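Local coordinates for protein FOKI restriction endonuclease (Planomicrobium okeanokoites, PDB 2FOK) that probably recognises a DNA sequence through its recognition domain and, as a type IIS restriction endonuclease, cuts DNA with a separate metal-dependent cleavage domain, at residues L117-Y122 with L136-S141; L20-Q25 with S31-E36; L152-S157 with T285-R290; L111-A116 with G231-K236. All coordinates share one frame; numbering follows the deposited sequence.

From the N terminus, contact 2 comes first and closes the shortest loop, joining helix 17-24 to the start of helix 32-45. Contact 4 opens next on helix 104-116. Contact 1 is nested within it, folding the turn that leads into strand 120-123 against helix 133-140, and it touches contact 2 where K21 and Q25 meet the backbone of 139-141. Contact 3 opens on helix 146-157, before contact 4 closes on helix 222-236, and closes only at 285-290, so contacts 3 and 4 cross. Contacts 1 and 2 thus lie within recognition subdomain 1, contact 4 ties it to subdomain 2, and contact 3 joins helix 146-157 to the later loop.

Contact 1: residues L117-Y122 with L136-S141; sequences LGFIEY and LAYSKS
Y138 and F119 meet face to face in an offset stack, their ring centroids 4.3 Å apart and their planes tilted by 16°. Followed outward from helix 133-140, Y138 first sets its CB over the face of F119, where the methylene makes a CH-pi contact 28° off the ring normal and Y138 CB comes within 3.8 Å of F119 CE1. Next, Y138 CG lies 3.9 Å from F119 CZ. Y138 CD2 reaches the centre of the opposing ring, 3.6 Å from F119 CE2, and Y138 CE2 follows at 3.7 Å from the same F119 atom. Beyond this overlap, Y138 OH packs on L20 of helix 17-24. With CG anti to the backbone N (chi1 179°), the phenol is carried off the helix toward F119. The other face of F119 has L117 O above its centre, at a longer separation, and A155 of helix 146-157 also touches the ring. G118 ends the preceding helix in a Schellman motif, and this turn delivers F119 to the stack just before strand 120-123. With both residues buried and only aromatic and methylene carbons meeting, the contact rests on dispersion and burial of apolar surface within recognition subdomain 1.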
loop_
_atom_site.group_PDB
_atom_site.type_symbol
_atom_site.label_atom_id
_atom_site.label_comp_id
_atom_site.label_asym_id
_atom_site.label_seq_id
_atom_site.Cartn_x
_atom_site.Cartn_y
_atom_site.Cartn_z
ATOM N N LEU A 117 15.847 7.757 6.714
ATOM C CA LEU A 117 16.709 8.793 6.154
ATOM C C LEU A 117 18.178 8.584 6.512
ATOM O O LEU A 117 19.026 9.408 6.179
ATOM C CB LEU A 117 16.259 10.176 6.622
ATOM C CG LEU A 117 14.916 10.647 6.072
ATOM C CD1 LEU A 117 14.609 12.031 6.613
ATOM C CD2 LEU A 117 14.954 10.647 4.551
ATOM N N GLY A 118 18.465 7.491 7.211
ATOM C CA GLY A 118 19.834 7.163 7.561
ATOM C C GLY A 118 20.503 7.872 8.719
ATOM O O GLY A 118 21.734 7.901 8.773
ATOM N N PHE A 119 19.730 8.420 9.648
ATOM C CA PHE A 119 20.313 9.127 10.789
ATOM C C PHE A 119 20.664 8.178 11.930
ATOM O O PHE A 119 21.419 8.535 12.842
ATOM C CB PHE A 119 19.364 10.214 11.276
ATOM C CG PHE A 119 19.140 11.318 10.272
ATOM C CD1 PHE A 119 20.209 11.857 9.569
ATOM C CD2 PHE A 119 17.862 11.815 10.040
ATOM C CE1 PHE A 119 20.014 12.870 8.653
ATOM C CE2 PHE A 119 17.655 12.830 9.127
ATOM C CZ PHE A 119 18.729 13.362 8.428
ATOM N N ILE A 120 20.105 6.974 11.876
ATOM C CA ILE A 120 20.390 5.939 12.859
ATOM C C ILE A 120 20.428 4.634 12.069
ATOM O O ILE A 120 19.782 4.514 11.029
ATOM C CB ILE A 120 19.311 5.865 13.990
ATOM C CG1 ILE A 120 17.993 5.309 13.455
ATOM C CG2 ILE A 120 19.101 7.255 14.609
ATOM C CD1 ILE A 120 16.845 5.369 14.476
ATOM N N GLU A 121 21.214 3.672 12.534
ATOM C CA GLU A 121 21.321 2.392 11.843
ATOM C C GLU A 121 20.832 1.292 12.765
ATOM O O GLU A 121 20.959 1.411 13.977
ATOM C CB GLU A 121 22.776 2.129 11.436
ATOM C CG GLU A 121 23.742 2.052 12.608
ATOM C CD GLU A 121 25.187 2.355 12.214
ATOM O OE1 GLU A 121 25.438 2.677 11.030
ATOM O OE2 GLU A 121 26.079 2.270 13.089
ATOM N N TYR A 122 20.284 0.230 12.180
ATOM C CA TYR A 122 19.743 -0.915 12.919
ATOM C C TYR A 122 20.712 -2.091 12.890
ATOM O O TYR A 122 21.201 -2.476 11.830
ATOM C CB TYR A 122 18.408 -1.351 12.295
ATOM C CG TYR A 122 17.758 -2.565 12.940
ATOM C CD1 TYR A 122 17.327 -2.519 14.262
ATOM C CD2 TYR A 122 17.572 -3.757 12.228
ATOM C CE1 TYR A 122 16.722 -3.619 14.871
ATOM C CE2 TYR A 122 16.965 -4.879 12.829
ATOM C CZ TYR A 122 16.541 -4.795 14.154
ATOM O OH TYR A 122 15.913 -5.861 14.776
ATOM N N LEU A 136 24.818 12.573 13.386
ATOM C CA LEU A 136 25.469 13.471 14.332
ATOM C C LEU A 136 25.547 14.880 13.741
ATOM O O LEU A 136 25.326 15.874 14.442
ATOM C CB LEU A 136 26.866 12.945 14.671
ATOM C CG LEU A 136 26.846 11.722 15.598
ATOM C CD1 LEU A 136 28.026 10.812 15.291
ATOM C CD2 LEU A 136 26.886 12.183 17.037
ATOM N N ALA A 137 25.837 14.957 12.446
ATOM C CA ALA A 137 25.930 16.236 11.747
ATOM C C ALA A 137 24.552 16.873 11.713
ATOM O O ALA A 137 24.415 18.096 11.750
ATOM C CB ALA A 137 26.445 16.025 10.321
ATOM N N TYR A 138 23.526 16.037 11.611
ATOM C CA TYR A 138 22.157 16.534 11.604
ATOM C C TYR A 138 21.891 17.065 13.018
ATOM O O TYR A 138 21.298 18.126 13.201
ATOM C CB TYR A 138 21.190 15.391 11.270
ATOM C CG TYR A 138 19.730 15.781 11.258
ATOM C CD1 TYR A 138 19.311 16.984 10.693
ATOM C CD2 TYR A 138 18.766 14.948 11.822
ATOM C CE1 TYR A 138 17.963 17.349 10.692
ATOM C CE2 TYR A 138 17.416 15.301 11.828
ATOM C CZ TYR A 138 17.022 16.505 11.259
ATOM O OH TYR A 138 15.689 16.864 11.267
ATOM N N SER A 139 22.379 16.317 14.004
ATOM C CA SER A 139 22.222 16.641 15.421
ATOM C C SER A 139 22.782 18.003 15.826
ATOM O O SER A 139 22.083 18.783 16.463
ATOM C CB SER A 139 22.879 15.543 16.276
ATOM O OG SER A 139 22.583 15.689 17.657
ATOM N N LYS A 140 24.034 18.284 15.463
ATOM C CA LYS A 140 24.680 19.555 15.816
ATOM C C LYS A 140 24.311 20.726 14.904
ATOM O O LYS A 140 24.547 21.894 15.245
ATOM C CB LYS A 140 26.199 19.389 15.823
ATOM C CG LYS A 140 26.716 18.352 14.842
ATOM C CD LYS A 140 27.989 17.675 15.346
ATOM C CE LYS A 140 27.709 16.725 16.507
ATOM N NZ LYS A 140 26.256 16.597 16.779
ATOM N N SER A 141 23.728 20.411 13.751
ATOM C CA SER A 141 23.324 21.419 12.772
ATOM C C SER A 141 22.447 22.521 13.369
ATOM O O SER A 141 21.551 22.258 14.161
ATOM C CB SER A 141 22.571 20.750 11.628
ATOM O OG SER A 141 21.307 20.286 12.083
#

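Contact 2: residues L20-Q25 with S31-E36; sequences LKRVVQ and SKVHNE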
loop_
_atom_site.group_PDB
_atom_site.type_symbol
_atom_site.label_atom_id
_atom_site.label_comp_id
_atom_site.label_asym_id
_atom_site.label_seq_id
_atom_site.Cartn_x
_atom_site.Cartn_y
_atom_site.Cartn_z
ATOM N N LEU A 20 11.461 15.039 14.524
ATOM C CA LEU A 20 12.360 14.029 13.969
ATOM C C LEU A 20 13.757 14.293 14.532
ATOM O O LEU A 20 14.413 13.391 15.051
ATOM C CB LEU A 20 12.401 14.120 12.438
ATOM C CG LEU A 20 13.580 13.451 11.713
ATOM C CD1 LEU A 20 13.463 11.946 11.838
ATOM C CD2 LEU A 20 13.605 13.852 10.248
ATOM N N LYS A 21 14.193 15.546 14.432
ATOM C CA LYS A 21 15.500 15.960 14.913
ATOM C C LYS A 21 15.712 15.586 16.376
ATOM O O LYS A 21 16.720 14.970 16.722
ATOM C CB LYS A 21 15.677 17.471 14.727
ATOM C CG LYS A 21 17.113 17.872 14.331
ATOM C CD LYS A 21 17.379 19.373 14.501
ATOM C CE LYS A 21 18.738 19.759 13.948
ATOM N NZ LYS A 21 18.797 21.204 13.593
ATOM N N ARG A 22 14.768 15.963 17.232
ATOM C CA ARG A 22 14.847 15.660 18.655
ATOM C C ARG A 22 15.067 14.164 18.849
ATOM O O ARG A 22 15.866 13.748 19.683
ATOM C CB ARG A 22 13.550 16.074 19.350
ATOM C CG ARG A 22 13.411 17.566 19.648
ATOM C CD ARG A 22 12.099 17.856 20.398
ATOM N NE ARG A 22 12.027 17.139 21.671
ATOM C CZ ARG A 22 12.336 17.677 22.845
ATOM N NH1 ARG A 22 12.735 18.941 22.911
ATOM N NH2 ARG A 22 12.294 16.944 23.949
ATOM N N VAL A 23 14.344 13.357 18.082
ATOM C CA VAL A 23 14.472 11.912 18.166
ATOM C C VAL A 23 15.908 11.497 17.865
ATOM O O VAL A 23 16.437 10.578 18.485
ATOM C CB VAL A 23 13.521 11.199 17.168
ATOM C CG1 VAL A 23 13.828 9.693 17.131
ATOM C CG2 VAL A 23 12.051 11.440 17.573
ATOM N N VAL A 24 16.528 12.189 16.912
ATOM C CA VAL A 24 17.901 11.920 16.509
ATOM C C VAL A 24 18.923 12.421 17.533
ATOM O O VAL A 24 19.905 11.750 17.824
ATOM C CB VAL A 24 18.207 12.595 15.151
ATOM C CG1 VAL A 24 19.636 12.285 14.717
ATOM C CG2 VAL A 24 17.208 12.128 14.103
ATOM N N GLN A 25 18.681 13.611 18.068
ATOM C CA GLN A 25 19.566 14.237 19.045
ATOM C C GLN A 25 19.629 13.491 20.364
ATOM O O GLN A 25 20.298 13.927 21.301
ATOM C CB GLN A 25 19.112 15.672 19.300
ATOM C CG GLN A 25 19.247 16.536 18.077
ATOM C CD GLN A 25 18.609 17.889 18.246
ATOM O OE1 GLN A 25 17.648 18.033 18.991
ATOM N NE2 GLN A 25 19.140 18.893 17.553
ATOM N N SER A 31 24.423 16.341 23.050
ATOM C CA SER A 31 23.384 17.271 22.623
ATOM C C SER A 31 22.559 17.676 23.836
ATOM O O SER A 31 22.572 16.984 24.856
ATOM C CB SER A 31 22.478 16.637 21.561
ATOM O OG SER A 31 21.899 15.437 22.035
ATOM N N LYS A 32 21.852 18.797 23.720
ATOM C CA LYS A 32 21.011 19.304 24.802
ATOM C C LYS A 32 19.829 18.386 25.101
ATOM O O LYS A 32 19.545 18.074 26.262
ATOM C CB LYS A 32 20.471 20.694 24.455
ATOM C CG LYS A 32 21.410 21.550 23.637
ATOM C CD LYS A 32 21.358 22.999 24.096
ATOM C CE LYS A 32 22.765 23.577 24.268
ATOM N NZ LYS A 32 22.905 24.932 23.651
ATOM N N VAL A 33 19.140 17.973 24.043
ATOM C CA VAL A 33 17.967 17.114 24.157
ATOM C C VAL A 33 18.270 15.811 24.876
ATOM O O VAL A 33 17.457 15.340 25.669
ATOM C CB VAL A 33 17.373 16.808 22.757
ATOM C CG1 VAL A 33 16.206 15.825 22.871
ATOM C CG2 VAL A 33 16.908 18.099 22.105
ATOM N N HIS A 34 19.440 15.237 24.609
ATOM C CA HIS A 34 19.827 13.983 25.240
ATOM C C HIS A 34 19.811 14.154 26.752
ATOM O O HIS A 34 19.292 13.307 27.492
ATOM C CB HIS A 34 21.226 13.562 24.781
ATOM C CG HIS A 34 21.852 12.516 25.648
ATOM N ND1 HIS A 34 21.758 11.167 25.375
ATOM C CD2 HIS A 34 22.545 12.619 26.808
ATOM C CE1 HIS A 34 22.365 10.484 26.332
ATOM N NE2 HIS A 34 22.850 11.341 27.213
ATOM N N ASN A 35 20.384 15.261 27.206
ATOM C CA ASN A 35 20.442 15.558 28.628
ATOM C C ASN A 35 19.067 15.963 29.139
ATOM O O ASN A 35 18.642 15.519 30.204
ATOM C CB ASN A 35 21.439 16.685 28.883
ATOM C CG ASN A 35 22.855 16.186 28.967
ATOM O OD1 ASN A 35 23.095 15.014 29.268
ATOM N ND2 ASN A 35 23.809 17.069 28.703
ATOM N N GLU A 36 18.379 16.806 28.372
ATOM C CA GLU A 36 17.046 17.273 28.741
ATOM C C GLU A 36 16.129 16.084 28.965
ATOM O O GLU A 36 15.408 16.026 29.962
ATOM C CB GLU A 36 16.477 18.169 27.632
ATOM C CG GLU A 36 14.952 18.291 27.595
ATOM C CD GLU A 36 14.431 18.771 26.235
ATOM O OE1 GLU A 36 15.203 19.361 25.451
ATOM O OE2 GLU A 36 13.241 18.558 25.942
#
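Q25 and S31, with CA atoms 6.0 Å apart, mark where the backbones come nearest, the first just past the end of helix 17-24 and the second at the N-cap position of helix 32-45. Farther from this short connection, R22 reaches E36 in a salt bridge. Its guanidinium grips a single oxygen end-on: R22 NH2 lies 2.7 Å and R22 NH1 3.1 Å from E36 OE2. That oxygen sits within a few degrees of the guanidinium plane, yet the carboxylate is turned 57° from it, and NH1 takes the syn lone pair whereas NH2 comes from above the carboxylate plane. The bend of R22 at chi3 (60°) also sets V33 CG1 over one guanidinium face, near its rim. K41 is a second cationic partner of E36 OE2, which probably stabilises its negative charge. V33 fills the middle of the contact, its CG2 3.2 Å from Q25 OE1, while Q25 NE2 bonds to S139 O. The S31 OG to Q25 O hydrogen bond is modelled too short for its length to be trusted. Within recognition subdomain 1, the two consecutive helices border helix 133-140 through Q25 and S31, while helix 17-24 also packs on helix 104-116 through L20 and V23.

Contact 3: residues L152-S157 with T285-R290; sequences LIEAIS and TRVPKR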
loop_
_atom_site.group_PDB
_atom_site.type_symbol
_atom_site.label_atom_id
_atom_site.label_comp_id
_atom_site.label_asym_id
_atom_site.label_seq_id
_atom_site.Cartn_x
_atom_site.Cartn_y
_atom_site.Cartn_z
ATOM N N LEU A 152 19.654 17.269 5.192
ATOM C CA LEU A 152 18.349 16.657 4.964
ATOM C C LEU A 152 18.134 16.179 3.530
ATOM O O LEU A 152 17.679 15.067 3.314
ATOM C CB LEU A 152 17.250 17.636 5.347
ATOM C CG LEU A 152 16.983 17.706 6.850
ATOM C CD1 LEU A 152 15.883 18.719 7.134
ATOM C CD2 LEU A 152 16.583 16.326 7.355
ATOM N N ILE A 153 18.465 17.020 2.555
ATOM C CA ILE A 153 18.316 16.676 1.139
ATOM C C ILE A 153 19.242 15.532 0.721
ATOM O O ILE A 153 18.927 14.755 -0.185
ATOM C CB ILE A 153 18.608 17.916 0.247
ATOM C CG1 ILE A 153 17.423 18.886 0.321
ATOM C CG2 ILE A 153 18.893 17.479 -1.198
ATOM C CD1 ILE A 153 17.461 19.985 -0.711
ATOM N N GLU A 154 20.393 15.429 1.377
ATOM C CA GLU A 154 21.327 14.363 1.066
ATOM C C GLU A 154 20.797 13.075 1.661
ATOM O O GLU A 154 20.918 12.007 1.068
ATOM C CB GLU A 154 22.702 14.669 1.652
ATOM C CG GLU A 154 23.557 13.433 1.849
ATOM C CD GLU A 154 24.617 13.291 0.787
ATOM O OE1 GLU A 154 24.771 14.230 -0.027
ATOM O OE2 GLU A 154 25.293 12.234 0.775
ATOM N N ALA A 155 20.223 13.181 2.852
ATOM C CA ALA A 155 19.654 12.035 3.540
ATOM C C ALA A 155 18.528 11.427 2.708
ATOM O O ALA A 155 18.497 10.222 2.471
ATOM C CB ALA A 155 19.122 12.469 4.900
ATOM N N ILE A 156 17.608 12.270 2.252
ATOM C CA ILE A 156 16.472 11.801 1.461
ATOM C C ILE A 156 16.853 11.268 0.084
ATOM O O ILE A 156 16.121 10.461 -0.489
ATOM C CB ILE A 156 15.388 12.916 1.294
ATOM C CG1 ILE A 156 13.997 12.267 1.294
ATOM C CG2 ILE A 156 15.641 13.728 0.010
ATOM C CD1 ILE A 156 12.806 13.252 1.344
ATOM N N SER A 157 17.992 11.712 -0.443
ATOM C CA SER A 157 18.448 11.259 -1.760
ATOM C C SER A 157 18.952 9.814 -1.720
ATOM O O SER A 157 19.083 9.159 -2.753
ATOM C CB SER A 157 19.541 12.192 -2.282
ATOM O OG SER A 157 19.023 13.501 -2.508
ATOM N N THR A 285 29.180 11.772 -8.279
ATOM C CA THR A 285 28.557 10.468 -8.076
ATOM C C THR A 285 27.214 10.673 -7.412
ATOM O O THR A 285 26.971 11.682 -6.751
ATOM C CB THR A 285 29.370 9.515 -7.147
ATOM O OG1 THR A 285 30.373 10.249 -6.430
ATOM C CG2 THR A 285 30.001 8.399 -7.962
ATOM N N ARG A 286 26.342 9.700 -7.594
ATOM C CA ARG A 286 25.028 9.755 -7.006
ATOM C C ARG A 286 25.188 9.409 -5.533
ATOM O O ARG A 286 26.234 8.909 -5.110
ATOM C CB ARG A 286 24.124 8.735 -7.685
ATOM C CG ARG A 286 24.336 7.304 -7.220
ATOM C CD ARG A 286 23.615 6.334 -8.144
ATOM N NE ARG A 286 24.282 6.227 -9.441
ATOM C CZ ARG A 286 23.718 5.747 -10.545
ATOM N NH1 ARG A 286 22.461 5.323 -10.530
ATOM N NH2 ARG A 286 24.423 5.663 -11.661
ATOM N N VAL A 287 24.157 9.682 -4.750
ATOM C CA VAL A 287 24.198 9.366 -3.335
ATOM C C VAL A 287 23.904 7.870 -3.211
ATOM O O VAL A 287 22.887 7.394 -3.713
ATOM C CB VAL A 287 23.129 10.169 -2.570
ATOM C CG1 VAL A 287 23.169 9.807 -1.104
ATOM C CG2 VAL A 287 23.353 11.672 -2.781
ATOM N N PRO A 288 24.813 7.102 -2.584
ATOM C CA PRO A 288 24.529 5.669 -2.459
ATOM C C PRO A 288 23.193 5.460 -1.746
ATOM O O PRO A 288 22.941 6.057 -0.701
ATOM C CB PRO A 288 25.710 5.139 -1.655
ATOM C CG PRO A 288 26.803 6.137 -1.888
ATOM C CD PRO A 288 26.116 7.460 -1.998
ATOM N N LYS A 289 22.336 4.616 -2.312
ATOM C CA LYS A 289 21.026 4.366 -1.716
ATOM C C LYS A 289 21.027 3.211 -0.729
ATOM O O LYS A 289 21.662 2.186 -0.960
ATOM C CB LYS A 289 19.989 4.112 -2.808
ATOM C CG LYS A 289 19.495 5.388 -3.470
ATOM C CD LYS A 289 18.435 5.099 -4.522
ATOM C CE LYS A 289 18.973 4.269 -5.653
ATOM N NZ LYS A 289 18.306 4.645 -6.941
ATOM N N ARG A 290 20.308 3.404 0.375
ATOM C CA ARG A 290 20.191 2.418 1.438
ATOM C C ARG A 290 18.961 1.540 1.242
ATOM O O ARG A 290 17.844 2.048 1.108
ATOM C CB ARG A 290 20.081 3.118 2.794
ATOM C CG ARG A 290 21.406 3.510 3.436
ATOM C CD ARG A 290 21.224 3.746 4.943
ATOM N NE ARG A 290 22.235 4.651 5.493
ATOM C CZ ARG A 290 22.809 4.502 6.689
ATOM N NH1 ARG A 290 22.481 3.481 7.476
ATOM N NH2 ARG A 290 23.707 5.385 7.111
HETATM O O HOH W 1 20.497 8.627 -5.207
#
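V287 points its isopropyl group at helix 146-157, between E154 and S157. The V287 and E154 side chains cross obliquely: V287 CG1 is 3.7 Å from E154 OE2 and 3.8 Å from E154 O, so this methyl lies against both the carboxylate and the backbone carbonyl of one residue. A bend at chi2 (103°) turns the E154 carboxylate along the helix flank toward the valine. The second methyl, V287 CG2, lies 3.9 Å from S157 CB and also borders the E154 carboxylate. The S157 hydroxyl, meanwhile, turns back to its own helix: S157 OG donates to I153 O over 2.6 Å, with the donor tilted 19° from the carbonyl plane. In the fold, the contact fastens an irregular connection, which runs from helix 269-279 to helix 303-319, against helix 146-157 of the recognition region; from helix 269-279, V274 touches S157 and R277 touches V287. Polar linkage is indirect, through a water that donates to S157 O at 2.9 Å and to V287 O at 3.1 Å. Alongside this bridge, K289 CG approaches S157 O at 3.9 Å. The lysine then carries its charged end away to D369, with which K289 NZ forms a salt bridge, and the same nitrogen is hydrogen-bonded to G355 O.

Contact 4: residues L111-A116 with G231-K236; sequences LRWAHA and GGWLDK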
loop_
_atom_site.group_PDB
_atom_site.type_symbol
_atom_site.label_atom_id
_atom_site.label_comp_id
_atom_site.label_asym_id
_atom_site.label_seq_id
_atom_site.Cartn_x
_atom_site.Cartn_y
_atom_site.Cartn_z
ATOM N N LEU A 111 10.740 6.413 14.760
ATOM C CA LEU A 111 11.902 5.524 14.721
ATOM C C LEU A 111 12.121 5.102 13.262
ATOM O O LEU A 111 13.242 5.137 12.742
ATOM C CB LEU A 111 11.650 4.288 15.601
ATOM C CG LEU A 111 12.743 3.213 15.685
ATOM C CD1 LEU A 111 13.105 2.960 17.127
ATOM C CD2 LEU A 111 12.265 1.931 15.040
ATOM N N ARG A 112 11.026 4.716 12.611
ATOM C CA ARG A 112 11.037 4.280 11.221
ATOM C C ARG A 112 11.501 5.407 10.310
ATOM O O ARG A 112 12.195 5.169 9.320
ATOM C CB ARG A 112 9.635 3.798 10.815
ATOM C CG ARG A 112 9.289 2.415 11.378
ATOM C CD ARG A 112 7.822 2.037 11.191
ATOM N NE ARG A 112 7.529 1.669 9.808
ATOM C CZ ARG A 112 6.704 0.693 9.435
ATOM N NH1 ARG A 112 6.064 -0.043 10.340
ATOM N NH2 ARG A 112 6.522 0.450 8.143
ATOM N N TRP A 113 11.123 6.632 10.660
ATOM C CA TRP A 113 11.499 7.817 9.902
ATOM C C TRP A 113 13.011 8.119 10.040
ATOM O O TRP A 113 13.710 8.287 9.048
ATOM C CB TRP A 113 10.652 8.989 10.394
ATOM C CG TRP A 113 10.685 10.233 9.562
ATOM C CD1 TRP A 113 11.279 10.405 8.346
ATOM C CD2 TRP A 113 10.105 11.503 9.913
ATOM N NE1 TRP A 113 11.107 11.711 7.913
ATOM C CE2 TRP A 113 10.390 12.401 8.858
ATOM C CE3 TRP A 113 9.373 11.969 11.021
ATOM C CZ2 TRP A 113 9.965 13.737 8.878
ATOM C CZ3 TRP A 113 8.951 13.300 11.040
ATOM C CH2 TRP A 113 9.249 14.165 9.976
ATOM N N ALA A 114 13.517 8.167 11.267
ATOM C CA ALA A 114 14.939 8.439 11.502
ATOM C C ALA A 114 15.796 7.403 10.789
ATOM O O ALA A 114 16.797 7.727 10.160
ATOM C CB ALA A 114 15.233 8.412 12.982
ATOM N N HIS A 115 15.381 6.149 10.894
ATOM C CA HIS A 115 16.086 5.051 10.272
ATOM C C HIS A 115 16.036 5.131 8.745
ATOM O O HIS A 115 17.044 4.888 8.077
ATOM C CB HIS A 115 15.488 3.731 10.765
ATOM C CG HIS A 115 15.997 2.533 10.034
ATOM N ND1 HIS A 115 15.419 2.074 8.869
ATOM C CD2 HIS A 115 17.055 1.723 10.277
ATOM C CE1 HIS A 115 16.101 1.032 8.425
ATOM N NE2 HIS A 115 17.098 0.799 9.261
ATOM N N ALA A 116 14.875 5.482 8.189
ATOM C CA ALA A 116 14.714 5.579 6.736
ATOM C C ALA A 116 15.640 6.611 6.068
ATOM O O ALA A 116 16.167 6.364 4.981
ATOM C CB ALA A 116 13.258 5.882 6.391
ATOM N N GLY A 231 5.897 12.621 -0.460
ATOM C CA GLY A 231 5.711 13.831 -1.244
ATOM C C GLY A 231 5.721 15.080 -0.382
ATOM O O GLY A 231 6.185 16.138 -0.813
ATOM N N GLY A 232 5.198 14.964 0.833
ATOM C CA GLY A 232 5.186 16.093 1.750
ATOM C C GLY A 232 6.582 16.415 2.262
ATOM O O GLY A 232 6.914 17.576 2.514
ATOM N N TRP A 233 7.411 15.385 2.419
ATOM C CA TRP A 233 8.786 15.581 2.874
ATOM C C TRP A 233 9.534 16.396 1.822
ATOM O O TRP A 233 10.197 17.385 2.143
ATOM C CB TRP A 233 9.486 14.226 3.070
ATOM C CG TRP A 233 8.989 13.443 4.259
ATOM C CD1 TRP A 233 8.199 13.904 5.292
ATOM C CD2 TRP A 233 9.229 12.054 4.533
ATOM N NE1 TRP A 233 7.935 12.883 6.187
ATOM C CE2 TRP A 233 8.555 11.740 5.746
ATOM C CE3 TRP A 233 9.946 11.043 3.875
ATOM C CZ2 TRP A 233 8.580 10.458 6.304
ATOM C CZ3 TRP A 233 9.972 9.775 4.427
ATOM C CH2 TRP A 233 9.291 9.490 5.634
ATOM N N LEU A 234 9.401 15.983 0.561
ATOM C CA LEU A 234 10.054 16.647 -0.571
ATOM C C LEU A 234 9.557 18.069 -0.807
ATOM O O LEU A 234 10.276 18.900 -1.348
ATOM C CB LEU A 234 9.830 15.848 -1.849
ATOM C CG LEU A 234 10.340 14.415 -1.906
ATOM C CD1 LEU A 234 9.732 13.721 -3.108
ATOM C CD2 LEU A 234 11.860 14.418 -1.998
ATOM N N ASP A 235 8.316 18.336 -0.420
ATOM C CA ASP A 235 7.736 19.657 -0.598
ATOM C C ASP A 235 8.445 20.623 0.344
ATOM O O ASP A 235 8.962 21.659 -0.080
ATOM C CB ASP A 235 6.236 19.605 -0.297
ATOM C CG ASP A 235 5.565 20.963 -0.393
ATOM O OD1 ASP A 235 5.206 21.390 -1.519
ATOM O OD2 ASP A 235 5.387 21.603 0.669
ATOM N N LYS A 236 8.487 20.261 1.623
ATOM C CA LYS A 236 9.123 21.082 2.635
ATOM C C LYS A 236 10.611 21.317 2.382
ATOM O O LYS A 236 11.194 22.249 2.937
ATOM C CB LYS A 236 8.917 20.453 4.014
ATOM C CG LYS A 236 7.468 20.520 4.476
ATOM C CD LYS A 236 7.332 20.556 5.988
ATOM C CE LYS A 236 6.849 19.202 6.526
ATOM N NZ LYS A 236 5.687 18.651 5.767
#
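W113 and W233 supply nearly all of the buried surface here, 60 and 71 Å² respectively, by laying their indoles face on face. The planes are only 4° apart, and the five-membered ring of W113 overlies the six-membered ring of W233 in an offset stack with centroids 4.1 Å apart. The side chains leave their helices in opposite directions and overlap only in part, so the shared area runs along the NE1 side of each indole, offset toward the rim. Atom by atom, W113 NE1 sits 3.2 Å from W233 CZ2 and W113 CD1 is 3.5 Å from W233 CH2. Farther along, W113 CZ2 approaches W233 NE1 at 3.5 Å, bringing the six-membered ring of W113 to the five-membered ring of W233. With the rings so nearly parallel, the contact of W113 NE1 is one of stacked pi systems, its N-H lying along the neighbouring face. W113, with CG anti to the backbone N (chi1 -168°), brings its ring end to W233 although its CB does not point straight there. The long rings span helices whose nearest CA atoms, those of W113 and W233, are still 10.8 Å apart. Helix 104-116 of subdomain 1 is thereby joined to helix 222-236 of subdomain 2, with F17 edge-to-face to W113, L20 of helix 17-24 beside it, and I156 of helix 146-157 against W233.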